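Local structure of leucyl-tRNA synthetase (Giardia intestinalis, 3PZ6) at residues 187-198 against 220-229; 234-243 against 257-265. The protein is the CP1 editing domain of a leucyl-tRNA synthetase, probably removing wrongly attached amino acids from tRNA(Leu), while the whole enzyme probably charges that tRNA with leucine. The protein carries 2 engineered substitutions. All blocks are in the same frame, centred on the assembly; numbering follows the deposited sequence.

Contact 1: residues 187-198 against 220-229; sequences VPSDAPDDYACY and LEPYSPLPII
The VPSDAPDD sequence at the head of helix 192-202, a motif that, as in related CP1 domains, probably lines the editing pocket, is backed here by an irregular loop, with S189 and Y198 each reaching loop carbonyls. Within the motif, S189 OG lies 2.8 Å from L226 O. D190 OD2 is 2.9 Å from the same S189 OG, a possible acceptor whose claim on the proton is not settled. A water donates to S189 OG and accepts from L226 N, so L226 N is bound through the water while its O lies close to the S189 hydroxyl. P225 sits between the two polar sites: its CG packs on P188 CB at 3.8 Å, while its CD approaches Y198 CE2. Y198, nearly two turns into the helix, extends with CG anti to the backbone N (chi1 170°), which carries the hydroxyl out to a type I turn running from L220 to Y223. There OH lies 3.2 Å from L220 O, a bond that is not settled, and 2.9 Å from Y223 O. L220 slides past the ring in the opposite direction, CD2 lying 3.6 Å from Y198 CE1, with CD1 over one face. At the far end the I228 and V187 side chains cross at about a right angle, CD1 meeting CG1. A further bond joins the turn before the helix to the helix itself: V187 N donates to D194 OD2 (2.8 Å, 168°). The donor arrives 41° out of the carboxylate plane, while D194 OD1 accepts from W99 NE1.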
# COMPACT_ATOMS: atom_id res chain seq x y z
N VAL A 187 -3.14 7.03 1.31
CA VAL A 187 -3.73 7.59 2.52
C VAL A 187 -4.55 8.83 2.13
O VAL A 187 -4.09 9.96 2.27
CB VAL A 187 -2.65 7.94 3.57
CG1 VAL A 187 -3.28 8.33 4.90
CG2 VAL A 187 -1.70 6.76 3.76
N PRO A 188 -5.78 8.61 1.62
CA PRO A 188 -6.62 9.68 1.06
C PRO A 188 -6.95 10.80 2.03
O PRO A 188 -7.20 11.91 1.60
CB PRO A 188 -7.91 8.95 0.67
CG PRO A 188 -7.52 7.56 0.52
CD PRO A 188 -6.43 7.30 1.49
N SER A 189 -6.97 10.51 3.33
CA SER A 189 -7.29 11.54 4.32
C SER A 189 -6.21 12.61 4.40
O SER A 189 -6.49 13.75 4.79
CB SER A 189 -7.52 10.93 5.69
OG SER A 189 -6.36 10.27 6.16
N ASP A 190 -4.98 12.26 4.04
CA ASP A 190 -3.87 13.18 4.21
C ASP A 190 -2.90 13.35 3.04
O ASP A 190 -1.88 14.03 3.15
CB ASP A 190 -3.12 12.86 5.51
CG ASP A 190 -3.91 13.25 6.75
OD1 ASP A 190 -3.68 14.36 7.27
OD2 ASP A 190 -4.78 12.46 7.18
N ALA A 191 -3.25 12.76 1.90
CA ALA A 191 -2.52 12.98 0.66
C ALA A 191 -3.53 13.29 -0.45
O ALA A 191 -4.24 12.40 -0.91
CB ALA A 191 -1.70 11.77 0.31
N PRO A 192 -3.58 14.57 -0.89
CA PRO A 192 -4.54 15.08 -1.89
C PRO A 192 -4.55 14.28 -3.18
O PRO A 192 -5.63 13.98 -3.70
CB PRO A 192 -4.02 16.50 -2.17
CG PRO A 192 -3.17 16.84 -1.00
CD PRO A 192 -2.55 15.57 -0.56
N ASP A 193 -3.37 13.96 -3.71
CA ASP A 193 -3.22 13.15 -4.91
C ASP A 193 -3.86 11.77 -4.71
O ASP A 193 -4.65 11.33 -5.56
CB ASP A 193 -1.74 13.02 -5.32
CG ASP A 193 -1.22 14.26 -6.07
OD1 ASP A 193 -1.98 14.85 -6.89
OD2 ASP A 193 -0.06 14.67 -5.86
N ASP A 194 -3.54 11.12 -3.59
CA ASP A 194 -4.20 9.88 -3.20
C ASP A 194 -5.72 10.04 -3.24
O ASP A 194 -6.41 9.21 -3.83
CB ASP A 194 -3.75 9.41 -1.81
CG ASP A 194 -2.37 8.79 -1.80
OD1 ASP A 194 -1.77 8.55 -2.87
OD2 ASP A 194 -1.86 8.54 -0.69
N TYR A 195 -6.23 11.09 -2.61
CA TYR A 195 -7.67 11.31 -2.56
C TYR A 195 -8.29 11.54 -3.95
O TYR A 195 -9.36 11.00 -4.24
CB TYR A 195 -8.06 12.44 -1.62
CG TYR A 195 -9.56 12.67 -1.58
CD1 TYR A 195 -10.41 11.75 -0.94
CD2 TYR A 195 -10.13 13.78 -2.17
CE1 TYR A 195 -11.78 11.94 -0.88
CE2 TYR A 195 -11.52 13.98 -2.12
CZ TYR A 195 -12.33 13.05 -1.48
OH TYR A 195 -13.70 13.24 -1.43
N ALA A 196 -7.62 12.34 -4.78
CA ALA A 196 -8.13 12.66 -6.11
C ALA A 196 -8.33 11.37 -6.93
O ALA A 196 -9.40 11.14 -7.47
CB ALA A 196 -7.21 13.64 -6.84
N CYS A 197 -7.30 10.54 -6.99
CA CYS A 197 -7.40 9.27 -7.70
C CYS A 197 -8.43 8.34 -7.07
O CYS A 197 -9.22 7.72 -7.78
CB CYS A 197 -6.05 8.57 -7.77
SG CYS A 197 -6.16 7.15 -8.85
N TYR A 198 -8.42 8.27 -5.74
CA TYR A 198 -9.37 7.45 -5.00
C TYR A 198 -10.80 7.84 -5.39
O TYR A 198 -11.61 6.98 -5.74
CB TYR A 198 -9.11 7.59 -3.50
CG TYR A 198 -10.17 6.98 -2.61
CD1 TYR A 198 -10.08 5.66 -2.16
CD2 TYR A 198 -11.27 7.73 -2.20
CE1 TYR A 198 -11.05 5.11 -1.34
CE2 TYR A 198 -12.25 7.19 -1.38
CZ TYR A 198 -12.13 5.88 -0.95
OH TYR A 198 -13.11 5.35 -0.14
N LEU A 220 -13.59 -0.24 -2.80
CA LEU A 220 -13.39 1.15 -2.37
C LEU A 220 -14.37 1.65 -1.32
O LEU A 220 -13.96 2.26 -0.33
CB LEU A 220 -13.42 2.11 -3.57
CG LEU A 220 -12.15 2.26 -4.38
CD1 LEU A 220 -12.21 3.58 -5.08
CD2 LEU A 220 -10.95 2.24 -3.46
N GLU A 221 -15.66 1.42 -1.54
CA GLU A 221 -16.73 1.84 -0.62
C GLU A 221 -16.55 1.42 0.84
O GLU A 221 -16.87 2.20 1.74
CB GLU A 221 -18.10 1.42 -1.15
CG GLU A 221 -18.61 2.32 -2.27
CD GLU A 221 -19.90 1.82 -2.92
OE1 GLU A 221 -20.60 0.96 -2.32
OE2 GLU A 221 -20.21 2.30 -4.04
N PRO A 222 -16.05 0.19 1.10
CA PRO A 222 -15.81 -0.16 2.51
C PRO A 222 -14.52 0.43 3.09
O PRO A 222 -14.26 0.28 4.28
CB PRO A 222 -15.72 -1.69 2.49
CG PRO A 222 -16.01 -2.12 1.08
CD PRO A 222 -15.76 -0.95 0.21
N TYR A 223 -13.70 1.09 2.27
CA TYR A 223 -12.43 1.64 2.73
C TYR A 223 -12.40 3.15 2.60
O TYR A 223 -11.67 3.72 1.78
CB TYR A 223 -11.26 0.99 1.99
CG TYR A 223 -11.42 -0.50 1.85
CD1 TYR A 223 -11.03 -1.36 2.87
CD2 TYR A 223 -12.00 -1.05 0.70
CE1 TYR A 223 -11.20 -2.73 2.75
CE2 TYR A 223 -12.18 -2.42 0.58
CZ TYR A 223 -11.77 -3.25 1.60
OH TYR A 223 -11.95 -4.61 1.48
N SER A 224 -13.21 3.82 3.40
CA SER A 224 -13.27 5.27 3.38
C SER A 224 -12.03 5.85 4.06
O SER A 224 -11.45 5.21 4.94
CB SER A 224 -14.52 5.75 4.09
OG SER A 224 -14.40 5.46 5.48
N PRO A 225 -11.64 7.08 3.68
CA PRO A 225 -10.52 7.77 4.33
C PRO A 225 -10.70 7.81 5.84
O PRO A 225 -11.83 7.84 6.33
CB PRO A 225 -10.61 9.18 3.76
CG PRO A 225 -11.23 9.00 2.42
CD PRO A 225 -12.22 7.89 2.58
N LEU A 226 -9.59 7.78 6.57
CA LEU A 226 -9.63 7.72 8.02
C LEU A 226 -9.11 8.99 8.69
O LEU A 226 -8.11 9.55 8.24
CB LEU A 226 -8.81 6.52 8.50
CG LEU A 226 -9.48 5.16 8.74
CD1 LEU A 226 -10.86 5.00 8.09
CD2 LEU A 226 -8.54 4.04 8.31
N PRO A 227 -9.78 9.45 9.77
CA PRO A 227 -9.37 10.61 10.57
C PRO A 227 -8.12 10.34 11.43
O PRO A 227 -8.21 10.30 12.67
CB PRO A 227 -10.58 10.86 11.46
CG PRO A 227 -11.21 9.53 11.60
CD PRO A 227 -11.06 8.90 10.26
N ILE A 228 -6.97 10.17 10.79
CA ILE A 228 -5.76 9.74 11.50
C ILE A 228 -5.02 10.92 12.14
O ILE A 228 -4.43 10.79 13.20
CB ILE A 228 -4.80 8.91 10.61
CG1 ILE A 228 -4.42 9.66 9.33
CG2 ILE A 228 -5.44 7.58 10.24
CD1 ILE A 228 -3.12 9.20 8.71
N ILE A 229 -5.08 12.07 11.48
CA ILE A 229 -4.36 13.24 11.93
C ILE A 229 -5.29 14.45 11.95
O ILE A 229 -6.00 14.71 10.98
CB ILE A 229 -3.12 13.51 11.02
CG1 ILE A 229 -2.09 12.39 11.20
CG2 ILE A 229 -2.50 14.88 11.33
CD1 ILE A 229 -1.00 12.34 10.14
O HOH W 1 -7.07 7.61 5.21

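Contact 2: residues 234-243 against 257-265; sequences IGTLSAVRLC and LTQIKEICY
Two cysteine thiols, C243 on helix 238-245 and C264 on helix 254-271, take part in this interface without pairing with each other: C243 SG and C264 SG are 7.3 Å apart, and each packs instead against the opposite helix. The short segments 238-243 and 257-265 run roughly antiparallel, at 143° between their directions, with axes 10.1 Å apart at closest approach. I260 is the central contact, its side chain lying against A239, L242 and C243. It gets there with CG1 anti to its own backbone N (chi1 167°) and CD1 continuing the extended chain. I260 CD1 meets L242 CB at 3.5 Å and C243 SG at 3.4 Å, and the same methyl also lies against A239 O. L242 passes I260 in the opposite direction, so that the two chains lie alongside each other, and its CD1 then leans on I263 CG2 at 3.9 Å. That CG2 methyl is shared: the I234 side chain, from the loop ahead of helix 238-245, crosses I263 obliquely, CD1 lying 3.8 Å from that CG2. At the start of helix 238-245, the small residues S238 and A239 take C264 SG of helix 254-271, which lies 4.1 Å from A239 CB. P192 of helix 192-202 adds a third wall beside I260. No hydrogen bond spans the two segments; S238 OG makes a weak bond to G235 O within its own segment. The pairing therefore rests on the shape of interlocking methyl, methylene and thiol groups, and on their dispersion contacts, with no directional bond setting the register.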
# COMPACT_ATOMS: atom_id res chain seq x y z
N ILE A 234 -8.04 23.20 10.65
CA ILE A 234 -8.59 22.48 9.49
C ILE A 234 -9.47 21.31 9.94
O ILE A 234 -10.67 21.28 9.63
CB ILE A 234 -7.51 22.01 8.49
CG1 ILE A 234 -6.69 23.20 7.98
CG2 ILE A 234 -8.16 21.32 7.30
CD1 ILE A 234 -5.40 22.82 7.24
N GLY A 235 -8.88 20.35 10.66
CA GLY A 235 -9.61 19.20 11.18
C GLY A 235 -8.99 17.85 10.83
O GLY A 235 -7.78 17.76 10.61
N THR A 236 -9.82 16.80 10.78
CA THR A 236 -9.29 15.45 10.60
C THR A 236 -9.10 14.92 9.18
O THR A 236 -8.09 14.26 8.91
CB THR A 236 -9.98 14.37 11.47
OG1 THR A 236 -11.39 14.64 11.60
CG2 THR A 236 -9.30 14.30 12.83
N LEU A 237 -10.02 15.16 8.26
CA LEU A 237 -9.78 14.66 6.89
C LEU A 237 -9.28 15.79 6.00
O LEU A 237 -9.93 16.17 5.03
CB LEU A 237 -11.03 13.99 6.29
CG LEU A 237 -11.66 12.74 6.91
CD1 LEU A 237 -12.74 12.22 5.98
CD2 LEU A 237 -10.67 11.63 7.19
N SER A 238 -8.12 16.33 6.35
CA SER A 238 -7.64 17.58 5.78
C SER A 238 -7.53 17.60 4.27
O SER A 238 -7.99 18.55 3.64
CB SER A 238 -6.32 17.99 6.41
OG SER A 238 -6.57 18.44 7.73
N ALA A 239 -6.93 16.56 3.69
CA ALA A 239 -6.81 16.46 2.25
C ALA A 239 -8.20 16.44 1.61
O ALA A 239 -8.41 17.07 0.57
CB ALA A 239 -6.01 15.22 1.85
N VAL A 240 -9.14 15.75 2.24
CA VAL A 240 -10.53 15.69 1.80
C VAL A 240 -11.18 17.08 1.91
O VAL A 240 -11.66 17.60 0.90
CB VAL A 240 -11.33 14.61 2.58
CG1 VAL A 240 -12.76 14.52 2.08
CG2 VAL A 240 -10.65 13.26 2.47
N ARG A 241 -11.19 17.66 3.11
CA ARG A 241 -11.78 18.99 3.35
C ARG A 241 -11.28 20.07 2.40
O ARG A 241 -12.07 20.82 1.83
CB ARG A 241 -11.55 19.45 4.80
CG ARG A 241 -12.36 18.72 5.85
CD ARG A 241 -11.97 19.20 7.23
NE ARG A 241 -12.40 18.28 8.28
CZ ARG A 241 -13.56 18.36 8.93
NH1 ARG A 241 -14.42 19.33 8.63
NH2 ARG A 241 -13.86 17.48 9.86
N LEU A 242 -9.97 20.17 2.24
CA LEU A 242 -9.39 21.15 1.33
C LEU A 242 -9.73 20.83 -0.12
O LEU A 242 -10.05 21.73 -0.89
CB LEU A 242 -7.88 21.28 1.53
CG LEU A 242 -7.38 21.84 2.87
CD1 LEU A 242 -5.90 22.14 2.79
CD2 LEU A 242 -8.14 23.08 3.33
N CYS A 243 -9.68 19.55 -0.49
CA CYS A 243 -10.04 19.14 -1.85
C CYS A 243 -11.50 19.42 -2.18
O CYS A 243 -11.80 19.82 -3.31
CB CYS A 243 -9.73 17.66 -2.08
SG CYS A 243 -8.00 17.30 -2.44
N LEU A 257 -3.77 21.05 -6.49
CA LEU A 257 -3.26 19.85 -5.81
C LEU A 257 -1.89 20.03 -5.17
O LEU A 257 -1.65 19.54 -4.07
CB LEU A 257 -3.26 18.63 -6.75
CG LEU A 257 -4.32 17.54 -6.58
CD1 LEU A 257 -5.66 18.06 -6.06
CD2 LEU A 257 -4.51 16.74 -7.87
N THR A 258 -0.99 20.73 -5.85
CA THR A 258 0.34 21.00 -5.30
C THR A 258 0.23 21.93 -4.11
O THR A 258 0.97 21.81 -3.13
CB THR A 258 1.31 21.59 -6.35
OG1 THR A 258 0.63 22.58 -7.13
CG2 THR A 258 1.85 20.51 -7.27
N GLN A 259 -0.73 22.85 -4.19
CA GLN A 259 -0.98 23.83 -3.13
C GLN A 259 -1.50 23.15 -1.86
O GLN A 259 -0.99 23.40 -0.77
CB GLN A 259 -1.94 24.90 -3.64
CG GLN A 259 -2.10 26.12 -2.74
CD GLN A 259 -3.03 27.17 -3.35
OE1 GLN A 259 -4.04 27.55 -2.74
NE2 GLN A 259 -2.71 27.64 -4.56
N ILE A 260 -2.52 22.30 -1.99
CA ILE A 260 -3.05 21.58 -0.84
C ILE A 260 -2.07 20.54 -0.27
O ILE A 260 -2.02 20.33 0.95
CB ILE A 260 -4.44 20.95 -1.11
CG1 ILE A 260 -4.80 19.95 -0.01
CG2 ILE A 260 -4.48 20.26 -2.46
CD1 ILE A 260 -5.92 19.02 -0.35
N LYS A 261 -1.27 19.91 -1.14
CA LYS A 261 -0.25 18.97 -0.69
C LYS A 261 0.81 19.68 0.15
O LYS A 261 1.39 19.09 1.05
CB LYS A 261 0.40 18.24 -1.87
N GLU A 262 1.02 20.96 -0.15
CA GLU A 262 1.94 21.81 0.58
C GLU A 262 1.42 22.10 1.99
O GLU A 262 2.17 22.00 2.95
CB GLU A 262 2.15 23.12 -0.17
CG GLU A 262 3.61 23.44 -0.43
CD GLU A 262 4.28 22.37 -1.26
OE1 GLU A 262 4.08 22.37 -2.50
OE2 GLU A 262 5.00 21.53 -0.69
N ILE A 263 0.14 22.44 2.10
CA ILE A 263 -0.49 22.66 3.40
C ILE A 263 -0.51 21.37 4.21
O ILE A 263 -0.05 21.35 5.35
CB ILE A 263 -1.92 23.22 3.27
CG1 ILE A 263 -1.89 24.61 2.64
CG2 ILE A 263 -2.62 23.27 4.62
CD1 ILE A 263 -3.20 25.01 2.00
N CYS A 264 -1.02 20.30 3.61
CA CYS A 264 -1.17 19.03 4.31
C CYS A 264 0.15 18.47 4.85
O CYS A 264 0.22 18.06 6.00
CB CYS A 264 -1.86 18.01 3.41
SG CYS A 264 -3.63 18.23 3.36
N TYR A 265 1.18 18.48 4.02
CA TYR A 265 2.47 17.94 4.43
C TYR A 265 3.20 18.86 5.41
O TYR A 265 3.85 18.38 6.34
CB TYR A 265 3.33 17.61 3.20
CG TYR A 265 2.91 16.35 2.45
CD1 TYR A 265 1.61 16.20 1.95
CD2 TYR A 265 3.82 15.32 2.22
CE1 TYR A 265 1.22 15.05 1.26
CE2 TYR A 265 3.44 14.16 1.53
CZ TYR A 265 2.15 14.03 1.05
OH TYR A 265 1.78 12.88 0.37

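Contact 1 closes before contact 2 opens along the chain, yet their centres are only 11 Å apart, on the same side of the domain's centre. Helix 192-202, which begins in contact 1, packs against both helices of contact 2: Y195 and P192 touch helix 238-245, and P192 and D193 touch helix 254-271. A probable hydrogen bond from A239 N to S189 O, 3.1 Å, joins the motif turn to helix 238-245, while L237 packs on the L226-P227 stretch. The two contacts thus illustrate how a probable editing-pocket motif sits within successive layers of packing: the helix pair of contact 2 packs behind the motif, farther from the domain's centre.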